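Local coordinates for uncharacterized protein lp_2219 (Lactobacillus plantarum, PDB 3HFQ) that is of unknown function but belongs to the seven-bladed beta-propeller lactonase family, which makes hydrolysis of a lactone a possible, unproven activity, at residues Leu214-Asp217 with Ala222-Gln225; His191-Pro196 with Tyr200-Gly205; Val166-Asp171 with Ser176-Leu181. The protein carries 1 engineered substitution. One frame throughout, in Å; residues are numbered along the deposited sequence.

In the fold
All three contacts are antiparallel beta hairpins of a seven-bladed beta-propeller; six four-stranded sheets follow in sequence, and the seventh is closed by C-terminal strand 334-339 pairing with N-terminal strand 2-9. Interaction 3 comes first and joins strands 163-169 and 175-182, the last two of their blade. Interactions 2 and 1 follow within the next blade: 191-196 with 200-205 pairs its first two strands, 214-217 with 222-225 its last two. The centres of interactions 1 and 2 are about 10 Å apart, those of 1 and 3 about 14 Å, and those of 2 and 3 about 17 Å. Phe223 packs on Val166 and Leu181, and Leu214 on Leu181, so the two blades meet through side chains.

Interaction 1. Residues Leu214-Asp217 with Ala222-Gln225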
loop_
_atom_site.group_PDB
_atom_site.type_symbol
_atom_site.label_atom_id
_atom_site.label_comp_id
_atom_site.label_asym_id
_atom_site.label_seq_id
_atom_site.Cartn_x
_atom_site.Cartn_y
_atom_site.Cartn_z
ATOM N N LEU A 214 13.562 5.098 9.912
ATOM C CA LEU A 214 14.619 4.092 9.930
ATOM C C LEU A 214 15.741 4.451 8.970
ATOM O O LEU A 214 15.499 5.046 7.919
ATOM C CB LEU A 214 14.067 2.728 9.505
ATOM C CG LEU A 214 12.747 2.239 10.108
ATOM C CD1 LEU A 214 12.288 1.000 9.354
ATOM C CD2 LEU A 214 12.926 1.946 11.596
ATOM N N LYS A 215 16.966 4.089 9.340
ATOM C CA LYS A 215 18.117 4.309 8.478
ATOM C C LYS A 215 18.373 2.944 7.842
ATOM O O LYS A 215 18.413 1.931 8.542
ATOM C CB LYS A 215 19.343 4.731 9.296
ATOM C CG LYS A 215 20.613 4.920 8.468
ATOM C CD LYS A 215 20.558 6.188 7.622
ATOM C CE LYS A 215 21.747 6.285 6.669
ATOM N NZ LYS A 215 21.697 5.228 5.616
ATOM N N TYR A 216 18.530 2.908 6.524
ATOM C CA TYR A 216 18.785 1.649 5.829
ATOM C C TYR A 216 20.201 1.645 5.265
ATOM O O TYR A 216 20.650 2.638 4.699
ATOM C CB TYR A 216 17.783 1.464 4.685
ATOM C CG TYR A 216 17.962 0.176 3.906
ATOM C CD1 TYR A 216 17.658 -1.058 4.481
ATOM C CD2 TYR A 216 18.427 0.195 2.591
ATOM C CE1 TYR A 216 17.808 -2.243 3.763
ATOM C CE2 TYR A 216 18.584 -0.984 1.864
ATOM C CZ TYR A 216 18.270 -2.200 2.457
ATOM O OH TYR A 216 18.405 -3.367 1.737
ATOM N N ASP A 217 20.899 0.524 5.421
ATOM C CA ASP A 217 22.259 0.391 4.908
ATOM C C ASP A 217 22.292 -0.706 3.844
ATOM O O ASP A 217 22.053 -1.875 4.141
ATOM C CB ASP A 217 23.224 0.041 6.046
ATOM C CG ASP A 217 24.679 0.041 5.604
ATOM O OD1 ASP A 217 24.946 0.267 4.405
ATOM O OD2 ASP A 217 25.554 -0.182 6.462
ATOM N N ALA A 222 20.202 -4.004 6.276
ATOM C CA ALA A 222 19.519 -3.896 7.559
ATOM C C ALA A 222 19.131 -2.467 7.938
ATOM O O ALA A 222 19.591 -1.498 7.330
ATOM C CB ALA A 222 20.379 -4.506 8.660
ATOM N N PHE A 223 18.297 -2.361 8.970
ATOM C CA PHE A 223 17.790 -1.085 9.460
ATOM C C PHE A 223 18.261 -0.746 10.870
ATOM O O PHE A 223 18.714 -1.611 11.627
ATOM C CB PHE A 223 16.257 -1.110 9.523
ATOM C CG PHE A 223 15.574 -1.239 8.197
ATOM C CD1 PHE A 223 15.428 -0.135 7.364
ATOM C CD2 PHE A 223 15.006 -2.450 7.811
ATOM C CE1 PHE A 223 14.718 -0.233 6.172
ATOM C CE2 PHE A 223 14.296 -2.558 6.618
ATOM C CZ PHE A 223 14.151 -1.445 5.800
ATOM N N THR A 224 18.109 0.531 11.207
ATOM C CA THR A 224 18.415 1.065 12.527
ATOM C C THR A 224 17.276 2.050 12.791
ATOM O O THR A 224 17.048 2.959 11.991
ATOM C CB THR A 224 19.756 1.836 12.564
ATOM O OG1 THR A 224 20.840 0.927 12.333
ATOM C CG2 THR A 224 19.950 2.496 13.930
ATOM N N GLN A 225 16.545 1.857 13.885
ATOM C CA GLN A 225 15.440 2.759 14.204
ATOM C C GLN A 225 16.000 4.102 14.665
ATOM O O GLN A 225 16.862 4.144 15.543
ATOM C CB GLN A 225 14.561 2.164 15.306
ATOM C CG GLN A 225 13.352 3.026 15.646
ATOM C CD GLN A 225 12.519 2.449 16.767
ATOM O OE1 GLN A 225 11.991 1.344 16.653
ATOM N NE2 GLN A 225 12.399 3.193 17.861
#
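The Phe223 ring is held between two side chains of the opposing strand, Leu214 on one face and Tyr216 on the other. Leu214 CD1 lies 4.2 Å from the centroid of the Phe223 ring and 23° off its normal, a CH-pi contact over the face. The other methyl goes elsewhere: Leu214 CD2 rests 3.7 Å from Gln225 CA. On the opposite face of Phe223 lies Tyr216 CD1, 3.5 Å from Phe223 CE1. The ring planes are inclined at 49°. Their first torsions differ: Phe223 CG lies beside its backbone N, opposite the carbonyl carbon (chi1 -65°), whereas Tyr216 CG is anti to its own N. The phenol end of Tyr216 reaches Asp151 by a hydrogen bond from OH, which ties the ring down beyond the hairpin.

Lys215 and Thr224, whose side chains lie on the sheet face opposite Phe223, are a hydrogen-bonded pair: Lys215 N to Thr224 O is 2.9 Å and nearly straight, while Thr224 N to Lys215 O is 3.0 Å and more bent. The lysine chain folds at chi2 and chi4, carrying NZ away from Thr224 to Gln199 and, weakly, to Tyr216 O at 2.9 Å. The Tyr200 ring is its cation-pi partner, and CD of the lysine packs against that ring. As the third and fourth strands of their sheet, these form the outer hairpin of a beta-propeller blade, and its Leu214/Phe223 side packs on Leu181 and Val166 of the preceding blade.

Interaction 2. Residues His191-Pro196 with Tyr200-Gly205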
loop_
_atom_site.group_PDB
_atom_site.type_symbol
_atom_site.label_atom_id
_atom_site.label_comp_id
_atom_site.label_asym_id
_atom_site.label_seq_id
_atom_site.Cartn_x
_atom_site.Cartn_y
_atom_site.Cartn_z
ATOM N N HIS A 191 2.992 -0.832 6.615
ATOM C CA HIS A 191 3.607 -0.462 5.338
ATOM C C HIS A 191 4.789 0.469 5.587
ATOM O O HIS A 191 4.899 1.074 6.653
ATOM C CB HIS A 191 2.621 0.302 4.440
ATOM C CG HIS A 191 1.617 -0.567 3.736
ATOM N ND1 HIS A 191 0.870 -0.097 2.671
ATOM C CD2 HIS A 191 1.233 -1.838 3.939
ATOM C CE1 HIS A 191 0.067 -1.057 2.254
ATOM N NE2 HIS A 191 0.259 -2.128 3.000
ATOM N N LEU A 192 5.658 0.590 4.591
ATOM C CA LEU A 192 6.807 1.485 4.676
ATOM C C LEU A 192 7.078 2.075 3.299
ATOM O O LEU A 192 6.513 1.627 2.298
ATOM C CB LEU A 192 8.054 0.745 5.193
ATOM C CG LEU A 192 8.743 -0.376 4.406
ATOM C CD1 LEU A 192 9.459 0.174 3.171
ATOM C CD2 LEU A 192 9.761 -1.046 5.321
ATOM N N VAL A 193 7.931 3.092 3.256
ATOM C CA VAL A 193 8.298 3.738 2.005
ATOM C C VAL A 193 9.724 4.259 2.166
ATOM O O VAL A 193 10.081 4.788 3.220
ATOM C CB VAL A 193 7.329 4.908 1.662
ATOM C CG1 VAL A 193 7.413 6.005 2.728
ATOM C CG2 VAL A 193 7.651 5.460 0.287
ATOM N N PHE A 194 10.543 4.083 1.133
ATOM C CA PHE A 194 11.931 4.530 1.166
ATOM C C PHE A 194 12.109 5.929 0.596
ATOM O O PHE A 194 11.336 6.368 -0.258
ATOM C CB PHE A 194 12.833 3.576 0.366
ATOM C CG PHE A 194 13.238 2.339 1.114
ATOM C CD1 PHE A 194 12.469 1.185 1.052
ATOM C CD2 PHE A 194 14.402 2.329 1.875
ATOM C CE1 PHE A 194 12.858 0.032 1.737
ATOM C CE2 PHE A 194 14.798 1.180 2.564
ATOM C CZ PHE A 194 14.028 0.036 2.495
ATOM N N SER A 195 13.146 6.611 1.068
ATOM C CA SER A 195 13.476 7.951 0.601
ATOM C C SER A 195 14.100 7.817 -0.787
ATOM O O SER A 195 14.603 6.754 -1.147
ATOM C CB SER A 195 14.479 8.609 1.550
ATOM O OG SER A 195 15.702 7.884 1.575
ATOM N N PRO A 196 14.086 8.900 -1.578
ATOM C CA PRO A 196 14.651 8.900 -2.932
ATOM C C PRO A 196 16.111 8.444 -3.016
ATOM O O PRO A 196 16.497 7.789 -3.984
ATOM C CB PRO A 196 14.472 10.351 -3.381
ATOM C CG PRO A 196 13.249 10.787 -2.636
ATOM C CD PRO A 196 13.493 10.211 -1.260
ATOM N N TYR A 200 16.934 6.222 3.858
ATOM C CA TYR A 200 15.932 6.166 4.922
ATOM C C TYR A 200 14.629 5.497 4.508
ATOM O O TYR A 200 14.276 5.465 3.331
ATOM C CB TYR A 200 15.608 7.587 5.401
ATOM C CG TYR A 200 16.807 8.344 5.918
ATOM C CD1 TYR A 200 17.184 8.256 7.257
ATOM C CD2 TYR A 200 17.592 9.112 5.060
ATOM C CE1 TYR A 200 18.321 8.911 7.731
ATOM C CE2 TYR A 200 18.732 9.772 5.523
ATOM C CZ TYR A 200 19.090 9.664 6.860
ATOM O OH TYR A 200 20.222 10.298 7.321
ATOM N N ALA A 201 13.923 4.961 5.496
ATOM C CA ALA A 201 12.631 4.333 5.265
ATOM C C ALA A 201 11.720 4.822 6.380
ATOM O O ALA A 201 12.171 5.055 7.499
ATOM C CB ALA A 201 12.750 2.808 5.310
ATOM N N PHE A 202 10.442 4.983 6.070
ATOM C CA PHE A 202 9.472 5.446 7.050
ATOM C C PHE A 202 8.439 4.346 7.173
ATOM O O PHE A 202 7.792 3.969 6.195
ATOM C CB PHE A 202 8.876 6.770 6.573
ATOM C CG PHE A 202 9.923 7.817 6.313
ATOM C CD1 PHE A 202 10.492 8.531 7.369
ATOM C CD2 PHE A 202 10.414 8.019 5.028
ATOM C CE1 PHE A 202 11.539 9.428 7.143
ATOM C CE2 PHE A 202 11.461 8.912 4.793
ATOM C CZ PHE A 202 12.024 9.618 5.856
ATOM N N LEU A 203 8.310 3.823 8.387
ATOM C CA LEU A 203 7.420 2.704 8.672
ATOM C C LEU A 203 6.156 3.092 9.426
ATOM O O LEU A 203 6.216 3.697 10.496
ATOM C CB LEU A 203 8.204 1.665 9.479
ATOM C CG LEU A 203 7.509 0.422 10.029
ATOM C CD1 LEU A 203 7.206 -0.557 8.902
ATOM C CD2 LEU A 203 8.421 -0.226 11.066
ATOM N N ALA A 204 5.007 2.726 8.874
ATOM C CA ALA A 204 3.747 3.047 9.521
ATOM C C ALA A 204 3.364 1.959 10.515
ATOM O O ALA A 204 3.384 0.772 10.189
ATOM C CB ALA A 204 2.650 3.220 8.478
ATOM N N GLY A 205 3.044 2.381 11.735
ATOM C CA GLY A 205 2.631 1.455 12.769
ATOM C C GLY A 205 1.124 1.563 12.879
ATOM O O GLY A 205 0.602 2.506 13.468
#
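The hairpin of strands 189-194 and 200-205 is the inner half of a propeller blade, and its end is fastened where Ser195 meets Tyr200. Ser195 N donates to Tyr200 O at 2.8 Å, and Tyr200 N answers with a bond to Ser195 OG at 3.1 Å, so a hydroxyl takes the place of a backbone carbonyl. With chi1 at 63°, OG sits between the backbone N and the carbonyl carbon, and this turns it toward Tyr200 N. Asp197 is a second hydrogen-bond partner of the same OG.

Further along, Val193 and Phe202 form a hydrogen-bonded pair; Phe202 N to Val193 O is 2.9 Å, with the donor tilted 19° from the carbonyl plane. Their side chains share one face, which looks toward strand 241-247 of the following blade: Val193 touches Leu247 and Phe202 touches Ile245. This is the blade-to-blade packing of a beta-propeller. The other face carries Phe194, Ala201, Leu192 and Leu203. Ala201 CB lies 4.0 Å from the centroid of the Phe194 ring, 19° off the normal, a CH-pi contact over one face of the ring, while Tyr216 meets the same ring edge-to-face. Leu203 CG is anti to its backbone N, and Leu203 CD1 comes to 4.0 Å from Leu192 CB. At the far end, Ala204 N bonds to His191 O at 2.8 Å.

Interaction 3. Residues Val166-Asp171 with Ser176-Leu181; sequences VYNVSD and SEQSVL
Val166 faces two residues at once, Gln178 and Ser179, in a classic beta bulge within the outer hairpin of a propeller blade. The evidence is its carbonyl, which accepts two N-H groups: Gln178 N to Val166 O is 2.8 Å, and Ser179 N to Val166 O is a longer 3.3 Å. Past the bulge the pairing has slipped by one residue, Tyr167 standing opposite Glu177 and Asn168 opposite Ser176. There the Tyr167 ring lies against the backbone, with CD1 3.3 Å from Glu177 N.

Gln178 can be followed outward. Its CB passes 3.3 Å from Val166 O, the atom that its own N-H grips. CG is anti to the backbone N, and the bend at chi2, 63°, turns the amide across to Asn168. CD lies 3.8 Å from Asn168 ND2, and beyond it OE1 accepts a hydrogen bond from that nitrogen. NE2, the other arm of the amide, donates to Thr220 O in the next blade. Asn168 is held at both ends of its amide too, since OD1 accepts from Arg153. The two amide planes are turned 55° from each other, and OE1 stays close to the plane of the asparagine amide. At 2.8 Å from Asn168 ND2, Gln178 OE1 sees the donor tilted 21° from its own carbonyl plane.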
loop_
_atom_site.group_PDB
_atom_site.type_symbol
_atom_site.label_atom_id
_atom_site.label_comp_id
_atom_site.label_asym_id
_atom_site.label_seq_id
_atom_site.Cartn_x
_atom_site.Cartn_y
_atom_site.Cartn_z
ATOM N N VAL A 166 13.994 -8.447 5.862
ATOM C CA VAL A 166 14.594 -8.064 4.599
ATOM C C VAL A 166 15.088 -9.387 4.031
ATOM O O VAL A 166 15.826 -10.114 4.699
ATOM C CB VAL A 166 15.777 -7.100 4.757
ATOM C CG1 VAL A 166 16.448 -6.894 3.400
ATOM C CG2 VAL A 166 15.283 -5.758 5.289
ATOM N N TYR A 167 14.651 -9.705 2.814
ATOM C CA TYR A 167 15.021 -10.948 2.138
ATOM C C TYR A 167 15.757 -10.697 0.831
ATOM O O TYR A 167 15.467 -9.736 0.122
ATOM C CB TYR A 167 13.774 -11.754 1.770
ATOM C CG TYR A 167 13.043 -12.421 2.903
ATOM C CD1 TYR A 167 13.416 -13.692 3.344
ATOM C CD2 TYR A 167 11.948 -11.806 3.505
ATOM C CE1 TYR A 167 12.715 -14.333 4.367
ATOM C CE2 TYR A 167 11.244 -12.435 4.525
ATOM C CZ TYR A 167 11.628 -13.699 4.947
ATOM O OH TYR A 167 10.926 -14.321 5.951
ATOM N N ASN A 168 16.693 -11.582 0.507
ATOM C CA ASN A 168 17.396 -11.492 -0.760
ATOM C C ASN A 168 16.521 -12.305 -1.702
ATOM O O ASN A 168 15.889 -13.273 -1.274
ATOM C CB ASN A 168 18.790 -12.103 -0.657
ATOM C CG ASN A 168 19.713 -11.270 0.206
ATOM O OD1 ASN A 168 19.779 -10.051 0.052
ATOM N ND2 ASN A 168 20.428 -11.918 1.117
ATOM N N VAL A 169 16.463 -11.912 -2.969
ATOM C CA VAL A 169 15.624 -12.613 -3.936
ATOM C C VAL A 169 16.470 -13.238 -5.037
ATOM O O VAL A 169 17.371 -12.593 -5.569
ATOM C CB VAL A 169 14.619 -11.644 -4.599
ATOM C CG1 VAL A 169 13.593 -12.422 -5.404
ATOM C CG2 VAL A 169 13.945 -10.788 -3.542
ATOM N N SER A 170 16.179 -14.491 -5.372
ATOM C CA SER A 170 16.914 -15.179 -6.429
ATOM C C SER A 170 16.187 -14.956 -7.753
ATOM O O SER A 170 15.015 -14.572 -7.762
ATOM C CB SER A 170 16.996 -16.680 -6.139
ATOM O OG SER A 170 15.731 -17.299 -6.293
ATOM N N ASP A 171 16.880 -15.188 -8.867
ATOM C CA ASP A 171 16.276 -15.008 -10.184
ATOM C C ASP A 171 15.101 -15.960 -10.377
ATOM O O ASP A 171 14.111 -15.615 -11.025
ATOM C CB ASP A 171 17.298 -15.267 -11.297
ATOM C CG ASP A 171 18.433 -14.267 -11.296
ATOM O OD1 ASP A 171 18.272 -13.173 -10.718
ATOM O OD2 ASP A 171 19.486 -14.576 -11.893
ATOM N N SER A 176 15.353 -15.497 0.725
ATOM C CA SER A 176 16.290 -16.009 1.723
ATOM C C SER A 176 16.577 -14.835 2.655
ATOM O O SER A 176 16.959 -13.758 2.197
ATOM C CB SER A 176 17.572 -16.504 1.057
ATOM O OG SER A 176 18.303 -17.330 1.950
ATOM N N GLU A 177 16.388 -15.039 3.960
ATOM C CA GLU A 177 16.563 -13.963 4.935
ATOM C C GLU A 177 17.931 -13.291 4.994
ATOM O O GLU A 177 18.972 -13.941 4.880
ATOM C CB GLU A 177 16.181 -14.443 6.344
ATOM C CG GLU A 177 17.238 -15.288 7.044
ATOM C CD GLU A 177 17.165 -16.760 6.689
ATOM O OE1 GLU A 177 16.511 -17.110 5.681
ATOM O OE2 GLU A 177 17.773 -17.570 7.423
ATOM N N GLN A 178 17.901 -11.974 5.186
ATOM C CA GLN A 178 19.104 -11.149 5.280
ATOM C C GLN A 178 19.154 -10.478 6.654
ATOM O O GLN A 178 20.207 -10.414 7.290
ATOM C CB GLN A 178 19.084 -10.080 4.183
ATOM C CG GLN A 178 20.242 -9.079 4.210
ATOM C CD GLN A 178 21.597 -9.725 3.998
ATOM O OE1 GLN A 178 21.709 -10.752 3.328
ATOM N NE2 GLN A 178 22.641 -9.114 4.556
ATOM N N SER A 179 18.010 -9.974 7.106
ATOM C CA SER A 179 17.944 -9.307 8.403
ATOM C C SER A 179 16.516 -9.221 8.910
ATOM O O SER A 179 15.559 -9.427 8.160
ATOM C CB SER A 179 18.508 -7.888 8.294
ATOM O OG SER A 179 17.677 -7.081 7.465
ATOM N N VAL A 180 16.378 -8.910 10.193
ATOM C CA VAL A 180 15.063 -8.767 10.796
ATOM C C VAL A 180 15.107 -7.699 11.875
ATOM O O VAL A 180 15.889 -7.784 12.820
ATOM C CB VAL A 180 14.564 -10.102 11.412
ATOM C CG1 VAL A 180 15.558 -10.616 12.433
ATOM C CG2 VAL A 180 13.194 -9.896 12.054
ATOM N N LEU A 181 14.278 -6.677 11.704
ATOM C CA LEU A 181 14.188 -5.585 12.660
ATOM C C LEU A 181 12.985 -5.848 13.553
ATOM O O LEU A 181 11.880 -6.077 13.062
ATOM C CB LEU A 181 13.996 -4.252 11.929
ATOM C CG LEU A 181 13.715 -3.032 12.809
ATOM C CD1 LEU A 181 14.966 -2.649 13.600
ATOM C CD2 LEU A 181 13.257 -1.881 11.930
#